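Geranyltranstransferase (Enterococcus faecalis, PDB 3P8L) probably catalyses the magnesium-dependent condensation of isopentenyl diphosphate with geranyl diphosphate, giving (2E,6E)-farnesyl diphosphate and diphosphate. Local coordinates at residues V58-A63 with E289-N294; E176-V181 with S251-L256; T212-H217 with A275-I280. One frame throughout, in Å; residues are numbered along the deposited sequence. Where two conformers were deposited one is given.

Interaction 1 (V58-A63 with E289-N294); sequences VLTTVA and EEHLAN
Ala63 sets its methyl group squarely on one face of the His291 imidazole. CB stands 3.9 Å from the ring centroid and only 3° off the ring normal, a CH-pi contact in which the five ring atoms lie at nearly equal distances from that carbon. One turn back along helix 53-64, Thr60 points at the same turn of helix 289-298 but meets its backbone and the root of the histidine side chain. Its methyl comes to 3.4 Å between Thr60 CG2 and His291 O, and to 3.6 Å between Thr60 CG2 and His291 CB; towards the imidazole itself it stands obliquely. The threonine rotation explains this: with chi1 at -56°, CG2 lies anti to the backbone N and reaches across the gap, while OG1 turns back to bond to the carbonyl of Leu56 in its own helix. The same methyl also meets one branch of Leu292, with 4.1 Å from Thr60 CG2 to Leu292 CD2. That branch continues to Thr61, where Leu292 CD2 lies 3.6 Å from Thr61 OG1, a hydroxyl hydrogen-bonded to Leu57 O. The two helices run roughly antiparallel, their local axes inclined at 149° and 8.4 Å apart at closest approach, close enough for small residues to meet the opposing turn. The contact thus fastens the C-terminal helix of this mainly helical prenyl synthase fold to helix 53-64, the third along the chain. Outside it, Phe13 meets the His291 ring, and NE2 is hydrogen-bonded to the carbonyl of His8, apparently part of the N-terminal His tag. No hydrogen bond crosses between the segments: both threonine hydroxyls bond within helix 53-64, Thr60 offering its methyl and Thr61 its already bonded oxygen, so van der Waals packing and the CH-pi contact hold this buried interface.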
loop_
_atom_site.group_PDB
_atom_site.type_symbol
_atom_site.label_atom_id
_atom_site.label_comp_id
_atom_site.label_asym_id
_atom_site.label_seq_id
_atom_site.Cartn_x
_atom_site.Cartn_y
_atom_site.Cartn_z
ATOM N N VAL A 58 18.530 -2.435 6.947
ATOM C CA VAL A 58 18.824 -1.765 5.678
ATOM C C VAL A 58 20.161 -1.018 5.762
ATOM O O VAL A 58 21.056 -1.248 4.950
ATOM C CB VAL A 58 17.713 -0.769 5.241
ATOM C CG1 VAL A 58 18.111 -0.044 3.961
ATOM C CG2 VAL A 58 16.380 -1.475 5.009
ATOM N N LEU A 59 20.278 -0.154 6.762
ATOM C CA LEU A 59 21.425 0.737 6.922
ATOM C C LEU A 59 22.711 0.008 7.334
ATOM O O LEU A 59 23.808 0.340 6.857
ATOM C CB LEU A 59 21.092 1.855 7.907
ATOM C CG LEU A 59 19.935 2.766 7.462
ATOM C CD1 LEU A 59 19.793 3.877 8.444
ATOM C CD2 LEU A 59 20.107 3.345 6.044
ATOM N N THR A 60 22.564 -1.011 8.174
ATOM C CA THR A 60 23.693 -1.814 8.594
ATOM C C THR A 60 24.280 -2.556 7.391
ATOM O O THR A 60 25.503 -2.690 7.274
ATOM C CB THR A 60 23.296 -2.761 9.742
ATOM O OG1 THR A 60 22.742 -1.980 10.817
ATOM C CG2 THR A 60 24.498 -3.527 10.275
ATOM N N THR A 61 23.408 -2.997 6.485
ATOM C CA THR A 61 23.817 -3.764 5.307
ATOM C C THR A 61 24.608 -2.852 4.362
ATOM O O THR A 61 25.645 -3.256 3.845
ATOM C CB THR A 61 22.601 -4.449 4.627
ATOM O OG1 THR A 61 22.022 -5.368 5.561
ATOM C CG2 THR A 61 22.998 -5.218 3.378
ATOM N N VAL A 62 24.131 -1.620 4.185
ATOM C CA VAL A 62 24.839 -0.601 3.405
ATOM C C VAL A 62 26.220 -0.296 4.045
ATOM O O VAL A 62 27.227 -0.151 3.330
ATOM C CB VAL A 62 23.976 0.683 3.247
ATOM C CG1 VAL A 62 24.745 1.809 2.549
ATOM C CG2 VAL A 62 22.694 0.377 2.466
ATOM N N ALA A 63 26.259 -0.236 5.379
ATOM C CA ALA A 63 27.501 -0.013 6.135
ATOM C C ALA A 63 28.509 -1.143 5.934
ATOM O O ALA A 63 29.690 -0.884 5.712
ATOM C CB ALA A 63 27.219 0.190 7.618
ATOM N N GLU A 289 32.406 -7.167 7.789
ATOM C CA GLU A 289 31.547 -8.257 8.287
ATOM C C GLU A 289 30.926 -8.029 9.667
ATOM O O GLU A 289 29.829 -8.541 9.950
ATOM C CB GLU A 289 32.313 -9.591 8.294
ATOM C CG GLU A 289 33.782 -9.470 8.699
ATOM C CD GLU A 289 34.435 -10.813 8.942
ATOM O OE1 GLU A 289 34.205 -11.401 10.021
ATOM O OE2 GLU A 289 35.189 -11.276 8.057
ATOM N N GLU A 290 31.627 -7.266 10.513
ATOM C CA GLU A 290 31.234 -7.063 11.923
ATOM C C GLU A 290 29.880 -6.388 12.056
ATOM O O GLU A 290 29.156 -6.669 12.998
ATOM C CB GLU A 290 32.265 -6.249 12.715
ATOM C CG GLU A 290 33.697 -6.316 12.212
ATOM C CD GLU A 290 34.021 -5.195 11.229
ATOM O OE1 GLU A 290 33.758 -4.010 11.555
ATOM O OE2 GLU A 290 34.542 -5.505 10.134
ATOM N N HIS A 291 29.548 -5.498 11.124
ATOM C CA HIS A 291 28.240 -4.849 11.123
ATOM C C HIS A 291 27.105 -5.875 11.139
ATOM O O HIS A 291 26.251 -5.845 12.023
ATOM C CB HIS A 291 28.102 -3.865 9.965
ATOM C CG HIS A 291 28.781 -2.561 10.215
ATOM N ND1 HIS A 291 28.324 -1.659 11.151
ATOM C CD2 HIS A 291 29.895 -2.014 9.672
ATOM C CE1 HIS A 291 29.120 -0.604 11.165
ATOM N NE2 HIS A 291 30.075 -0.791 10.271
ATOM N N LEU A 292 27.141 -6.809 10.200
ATOM C CA LEU A 292 26.133 -7.850 10.161
ATOM C C LEU A 292 26.356 -8.974 11.179
ATOM O O LEU A 292 25.382 -9.470 11.750
ATOM C CB LEU A 292 25.961 -8.379 8.736
ATOM C CG LEU A 292 25.322 -7.400 7.740
ATOM C CD1 LEU A 292 25.297 -7.994 6.336
ATOM C CD2 LEU A 292 23.921 -7.031 8.176
ATOM N N ALA A 293 27.620 -9.342 11.435
ATOM C CA ALA A 293 27.948 -10.342 12.477
ATOM C C ALA A 293 27.510 -9.953 13.887
ATOM O O ALA A 293 27.054 -10.816 14.643
ATOM C CB ALA A 293 29.440 -10.701 12.466
ATOM N N ASN A 294 27.652 -8.672 14.238
ATOM C CA ASN A 294 27.234 -8.163 15.550
ATOM C C ASN A 294 25.722 -8.288 15.768
ATOM O O ASN A 294 25.263 -8.568 16.871
ATOM C CB ASN A 294 27.679 -6.704 15.737
ATOM C CG ASN A 294 27.068 -6.057 16.963
ATOM O OD1 ASN A 294 27.432 -6.376 18.091
ATOM N ND2 ASN A 294 26.127 -5.146 16.743
#

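Interaction 2 (E176-V181 with S251-L256); sequences EELAAV and STYPAL
Thr252 OG1 accepts a hydrogen bond from Ala255 N at 3.0 Å, nearly straight with an angle of 162° at the hydrogen, and so caps the N-terminus of the short helix 253-257. The capped turn holds the residues that meet Leu178 of helix 175-200. Leu178 reaches out with CG anti to its own backbone N (chi1 -179°), which pushes the fork of its side chain into the opposing turn. One branch touches the backbone before the cap, with Leu178 CD1 3.6 Å from Ser251 O; the other meets both Tyr253 and Leu256. Leu178 CD2 lies 3.9 Å from Tyr253 CE1, approaching the phenol ring obliquely, and the same methyl is 3.9 Å from Leu256 CD1 one turn on. In the mainly helical fold of prenyl synthases this turn follows helix 205-230, whose C-terminal end carries the second aspartate-rich motif of the family. Thr252 and Pro254 rest on Asp227 of that motif, while Tyr253 packs on Leu220 and Ile224. The tyrosine therefore lies between two helices, and its ring points across helix 175-200, bringing Tyr253 OH to 4.0 Å from Ala179 CB. Residues 234-250 are not modelled, and the ordered chain resumes at Ser251, which is exposed. Leu256, itself exposed, lays its side chain at a slant to that of Leu178.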
loop_
_atom_site.group_PDB
_atom_site.type_symbol
_atom_site.label_atom_id
_atom_site.label_comp_id
_atom_site.label_asym_id
_atom_site.label_seq_id
_atom_site.Cartn_x
_atom_site.Cartn_y
_atom_site.Cartn_z
ATOM N N GLU A 176 6.603 -27.286 10.104
ATOM C CA GLU A 176 6.856 -26.761 8.762
ATOM C C GLU A 176 5.784 -25.759 8.305
ATOM O O GLU A 176 6.060 -24.879 7.481
ATOM C CB GLU A 176 7.008 -27.908 7.760
ATOM C CG GLU A 176 8.170 -28.877 8.071
ATOM C CD GLU A 176 7.829 -29.944 9.122
ATOM O OE1 GLU A 176 8.771 -30.511 9.713
ATOM O OE2 GLU A 176 6.627 -30.210 9.366
ATOM N N GLU A 177 4.572 -25.901 8.845
ATOM C CA GLU A 177 3.508 -24.917 8.649
ATOM C C GLU A 177 3.819 -23.631 9.422
ATOM O O GLU A 177 3.637 -22.532 8.891
ATOM C CB GLU A 177 2.157 -25.477 9.093
ATOM C CG GLU A 177 1.565 -26.538 8.164
ATOM C CD GLU A 177 0.272 -27.141 8.707
ATOM O OE1 GLU A 177 0.201 -27.467 9.915
ATOM O OE2 GLU A 177 -0.678 -27.294 7.916
ATOM N N LEU A 178 4.283 -23.787 10.666
ATOM C CA LEU A 178 4.736 -22.680 11.510
ATOM C C LEU A 178 5.872 -21.892 10.859
ATOM O O LEU A 178 5.825 -20.658 10.814
ATOM C CB LEU A 178 5.169 -23.183 12.893
ATOM C CG LEU A 178 5.648 -22.153 13.931
ATOM C CD1 LEU A 178 4.513 -21.258 14.433
ATOM C CD2 LEU A 178 6.315 -22.845 15.105
ATOM N N ALA A 179 6.871 -22.609 10.342
ATOM C CA ALA A 179 8.006 -21.988 9.680
ATOM C C ALA A 179 7.581 -21.204 8.446
ATOM O O ALA A 179 8.122 -20.128 8.198
ATOM C CB ALA A 179 9.067 -23.018 9.323
ATOM N N ALA A 180 6.607 -21.737 7.701
ATOM C CA ALA A 180 6.062 -21.075 6.511
ATOM C C ALA A 180 5.275 -19.823 6.883
ATOM O O ALA A 180 5.340 -18.821 6.173
ATOM C CB ALA A 180 5.185 -22.020 5.701
ATOM N N VAL A 181 4.531 -19.900 7.987
ATOM C CA VAL A 181 3.822 -18.741 8.529
ATOM C C VAL A 181 4.812 -17.645 8.946
ATOM O O VAL A 181 4.670 -16.497 8.515
ATOM C CB VAL A 181 2.855 -19.126 9.681
ATOM C CG1 VAL A 181 2.426 -17.893 10.494
ATOM C CG2 VAL A 181 1.627 -19.821 9.119
ATOM N N SER A 251 2.004 -23.579 20.040
ATOM C CA SER A 251 2.829 -23.863 18.869
ATOM C C SER A 251 3.925 -22.837 18.652
ATOM O O SER A 251 3.776 -21.891 17.895
ATOM C CB SER A 251 1.979 -24.026 17.615
ATOM O OG SER A 251 0.743 -23.369 17.748
ATOM N N THR A 252 5.036 -23.077 19.331
ATOM C CA THR A 252 6.185 -22.224 19.350
ATOM C C THR A 252 7.338 -23.146 19.233
ATOM O O THR A 252 7.203 -24.326 19.404
ATOM C CB THR A 252 6.380 -21.605 20.700
ATOM O OG1 THR A 252 6.657 -22.644 21.639
ATOM C CG2 THR A 252 5.154 -20.848 21.120
ATOM N N TYR A 253 8.501 -22.619 18.962
ATOM C CA TYR A 253 9.600 -23.511 18.787
ATOM C C TYR A 253 9.898 -24.344 20.010
ATOM O O TYR A 253 10.104 -25.542 19.911
ATOM C CB TYR A 253 10.817 -22.743 18.328
ATOM C CG TYR A 253 10.885 -22.714 16.842
ATOM C CD1 TYR A 253 10.025 -21.948 16.116
ATOM C CD2 TYR A 253 11.783 -23.482 16.170
ATOM C CE1 TYR A 253 10.088 -21.941 14.782
ATOM C CE2 TYR A 253 11.849 -23.468 14.847
ATOM C CZ TYR A 253 11.001 -22.711 14.152
ATOM O OH TYR A 253 11.076 -22.721 12.797
ATOM N N PRO A 254 9.885 -23.738 21.168
ATOM C CA PRO A 254 10.202 -24.483 22.365
ATOM C C PRO A 254 9.200 -25.580 22.607
ATOM O O PRO A 254 9.532 -26.670 23.016
ATOM C CB PRO A 254 10.108 -23.405 23.429
ATOM C CG PRO A 254 10.648 -22.216 22.741
ATOM C CD PRO A 254 10.418 -22.379 21.259
ATOM N N ALA A 255 7.947 -25.283 22.360
ATOM C CA ALA A 255 6.944 -26.274 22.616
ATOM C C ALA A 255 7.119 -27.450 21.688
ATOM O O ALA A 255 6.983 -28.587 22.081
ATOM C CB ALA A 255 5.580 -25.681 22.457
ATOM N N LEU A 256 7.391 -27.174 20.435
ATOM C CA LEU A 256 7.470 -28.248 19.449
ATOM C C LEU A 256 8.781 -29.018 19.518
ATOM O O LEU A 256 8.841 -30.179 19.107
ATOM C CB LEU A 256 7.252 -27.713 18.028
ATOM C CG LEU A 256 5.883 -27.146 17.621
ATOM C CD1 LEU A 256 5.984 -26.517 16.242
ATOM C CD2 LEU A 256 4.758 -28.185 17.657
#

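Interaction 3 (T212-H217 with A275-I280); sequences TQFAHH and AVLEKI
Phe214 overlaps the branched end of Leu277 along the CD1-CE1 side of its ring. The leucine fork spans that bond: Phe214 CD1 is 3.7 Å from Leu277 CD2, and Phe214 CE1 is 3.7 Å from Leu277 CD1, so each methyl sits by one of two neighbouring ring carbons, approaching obliquely. The ring arrives there because CG stands anti to the backbone N (chi1 177°), which carries it outward from the helix to meet Leu277. Val276, the neighbour of Leu277, points toward helix 205-230 and divides its methyls. CG1 rests against the phenylalanine stem, with Val276 CG1 3.9 Å from Phe214 CB. The other methyl enters between Gln213 and His217, one turn apart: Val276 CG2 is 4.0 Å from Gln213 CB and 4.1 Å from His217 CD2, where it meets the imidazole at its edge, near the ring plane. The axes run antiparallel at 163° and approach to 9.5 Å, with these side chains between them in the helical bundle of the isoprenoid synthase fold. Leu292 of helix 289-298 packs on both Phe214 and Leu277, and Leu194 covers Phe214 from helix 175-200. Although no hydrogen bond links the two segments, His217 ND1 bonds to Gln269 OE1 further back in helix 259-283. The apolar side of the pairing is therefore sunk in the bundle, whereas its amide and imidazole lie towards the more exposed flank.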
loop_
_atom_site.group_PDB
_atom_site.type_symbol
_atom_site.label_atom_id
_atom_site.label_comp_id
_atom_site.label_asym_id
_atom_site.label_seq_id
_atom_site.Cartn_x
_atom_site.Cartn_y
_atom_site.Cartn_z
ATOM N N THR A 212 20.013 -12.447 1.217
ATOM C CA THR A 212 18.695 -13.041 1.417
ATOM C C THR A 212 18.706 -14.240 2.362
ATOM O O THR A 212 17.827 -14.381 3.225
ATOM C CB THR A 212 18.129 -13.457 0.063
ATOM O OG1 THR A 212 18.028 -12.296 -0.759
ATOM C CG2 THR A 212 16.761 -14.143 0.196
ATOM N N GLN A 213 19.710 -15.092 2.206
ATOM C CA GLN A 213 19.874 -16.258 3.059
ATOM C C GLN A 213 20.208 -15.826 4.468
ATOM O O GLN A 213 19.689 -16.395 5.445
ATOM C CB GLN A 213 20.981 -17.177 2.519
ATOM C CG GLN A 213 20.583 -18.015 1.307
ATOM C CD GLN A 213 21.736 -18.870 0.785
ATOM O OE1 GLN A 213 22.315 -19.674 1.520
ATOM N NE2 GLN A 213 22.072 -18.695 -0.487
ATOM N N PHE A 214 21.091 -14.835 4.579
ATOM C CA PHE A 214 21.382 -14.232 5.881
ATOM C C PHE A 214 20.103 -13.750 6.578
ATOM O O PHE A 214 19.898 -14.035 7.757
ATOM C CB PHE A 214 22.354 -13.056 5.745
ATOM C CG PHE A 214 22.621 -12.353 7.044
ATOM C CD1 PHE A 214 23.580 -12.838 7.923
ATOM C CD2 PHE A 214 21.899 -11.214 7.399
ATOM C CE1 PHE A 214 23.831 -12.185 9.137
ATOM C CE2 PHE A 214 22.130 -10.564 8.605
ATOM C CZ PHE A 214 23.113 -11.046 9.478
ATOM N N ALA A 215 19.266 -13.016 5.843
ATOM C CA ALA A 215 17.996 -12.490 6.384
ATOM C C ALA A 215 17.086 -13.595 6.870
ATOM O O ALA A 215 16.518 -13.503 7.965
ATOM C CB ALA A 215 17.281 -11.667 5.334
ATOM N N HIS A 216 16.971 -14.649 6.061
ATOM C CA HIS A 216 16.222 -15.842 6.455
ATOM C C HIS A 216 16.701 -16.406 7.793
ATOM O O HIS A 216 15.890 -16.676 8.669
ATOM C CB HIS A 216 16.266 -16.926 5.367
ATOM C CG HIS A 216 15.737 -18.250 5.825
ATOM N ND1 HIS A 216 14.391 -18.545 5.851
ATOM C CD2 HIS A 216 16.373 -19.356 6.284
ATOM C CE1 HIS A 216 14.221 -19.776 6.303
ATOM N NE2 HIS A 216 15.408 -20.289 6.574
ATOM N N HIS A 217 18.015 -16.556 7.961
ATOM C CA HIS A 217 18.541 -17.084 9.214
ATOM C C HIS A 217 18.372 -16.066 10.339
ATOM O O HIS A 217 17.918 -16.427 11.433
ATOM C CB HIS A 217 20.002 -17.557 9.072
ATOM C CG HIS A 217 20.183 -18.639 8.045
ATOM N ND1 HIS A 217 19.535 -19.853 8.125
ATOM C CD2 HIS A 217 20.925 -18.685 6.912
ATOM C CE1 HIS A 217 19.858 -20.593 7.080
ATOM N NE2 HIS A 217 20.700 -19.908 6.329
ATOM N N ALA A 275 28.069 -18.542 8.603
ATOM C CA ALA A 275 28.562 -19.256 7.429
ATOM C C ALA A 275 28.223 -18.482 6.163
ATOM O O ALA A 275 29.056 -18.396 5.253
ATOM C CB ALA A 275 28.004 -20.674 7.370
ATOM N N VAL A 276 27.027 -17.884 6.125
ATOM C CA VAL A 276 26.637 -17.032 4.993
ATOM C C VAL A 276 27.504 -15.757 4.866
ATOM O O VAL A 276 27.923 -15.399 3.761
ATOM C CB VAL A 276 25.108 -16.712 4.994
ATOM C CG1 VAL A 276 24.782 -15.630 3.999
ATOM C CG2 VAL A 276 24.314 -17.955 4.642
ATOM N N LEU A 277 27.785 -15.096 5.989
ATOM C CA LEU A 277 28.636 -13.896 5.987
ATOM C C LEU A 277 30.078 -14.212 5.574
ATOM O O LEU A 277 30.721 -13.417 4.869
ATOM C CB LEU A 277 28.628 -13.209 7.360
ATOM C CG LEU A 277 27.327 -12.567 7.866
ATOM C CD1 LEU A 277 27.543 -12.036 9.267
ATOM C CD2 LEU A 277 26.823 -11.454 6.938
ATOM N N GLU A 278 30.574 -15.365 6.023
ATOM C CA GLU A 278 31.848 -15.913 5.556
ATOM C C GLU A 278 31.882 -15.997 4.026
ATOM O O GLU A 278 32.814 -15.475 3.403
ATOM C CB GLU A 278 32.110 -17.283 6.196
ATOM C CG GLU A 278 33.429 -17.935 5.789
ATOM C CD GLU A 278 34.615 -16.990 5.911
ATOM O OE1 GLU A 278 35.201 -16.636 4.863
ATOM O OE2 GLU A 278 34.943 -16.585 7.049
ATOM N N LYS A 279 30.847 -16.601 3.428
ATOM C CA LYS A 279 30.733 -16.693 1.966
ATOM C C LYS A 279 30.704 -15.333 1.275
ATOM O O LYS A 279 31.273 -15.185 0.192
ATOM C CB LYS A 279 29.525 -17.533 1.524
ATOM C CG LYS A 279 29.614 -19.017 1.851
ATOM C CD LYS A 279 28.521 -19.809 1.134
ATOM C CE LYS A 279 27.851 -20.804 2.074
ATOM N NZ LYS A 279 28.774 -21.882 2.539
ATOM N N ILE A 280 30.053 -14.345 1.896
ATOM C CA ILE A 280 30.032 -12.970 1.357
ATOM C C ILE A 280 31.414 -12.309 1.436
ATOM O O ILE A 280 31.846 -11.627 0.493
ATOM C CB ILE A 280 28.962 -12.058 2.065
ATOM C CG1 ILE A 280 27.546 -12.595 1.830
ATOM C CG2 ILE A 280 29.047 -10.625 1.564
ATOM C CD1 ILE A 280 26.463 -11.976 2.738
#

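How the interactions relate
Interactions 1 and 3 form one continuous packed region, their centres 12 Å apart: Leu292 CB of the first lies 3.7 Å from Leu277 CD2 of the third. Helix 289-298, which follows helix 259-283 in the chain, is thereby wedged between helix 53-64 on one hand and helices 205-230 and 259-283 on the other. Interaction 2 sits further off, its centre about 28 Å from that of interaction 1 and 22 Å from that of interaction 3, yet its helices 175-200 and 253-257 flank in sequence helix 205-230 of interaction 3. Along the chain, interactions 2 and 3 alternate their segments, and both are nested within the span closed by interaction 1, so the C-terminal helices are tied back to early and middle ones.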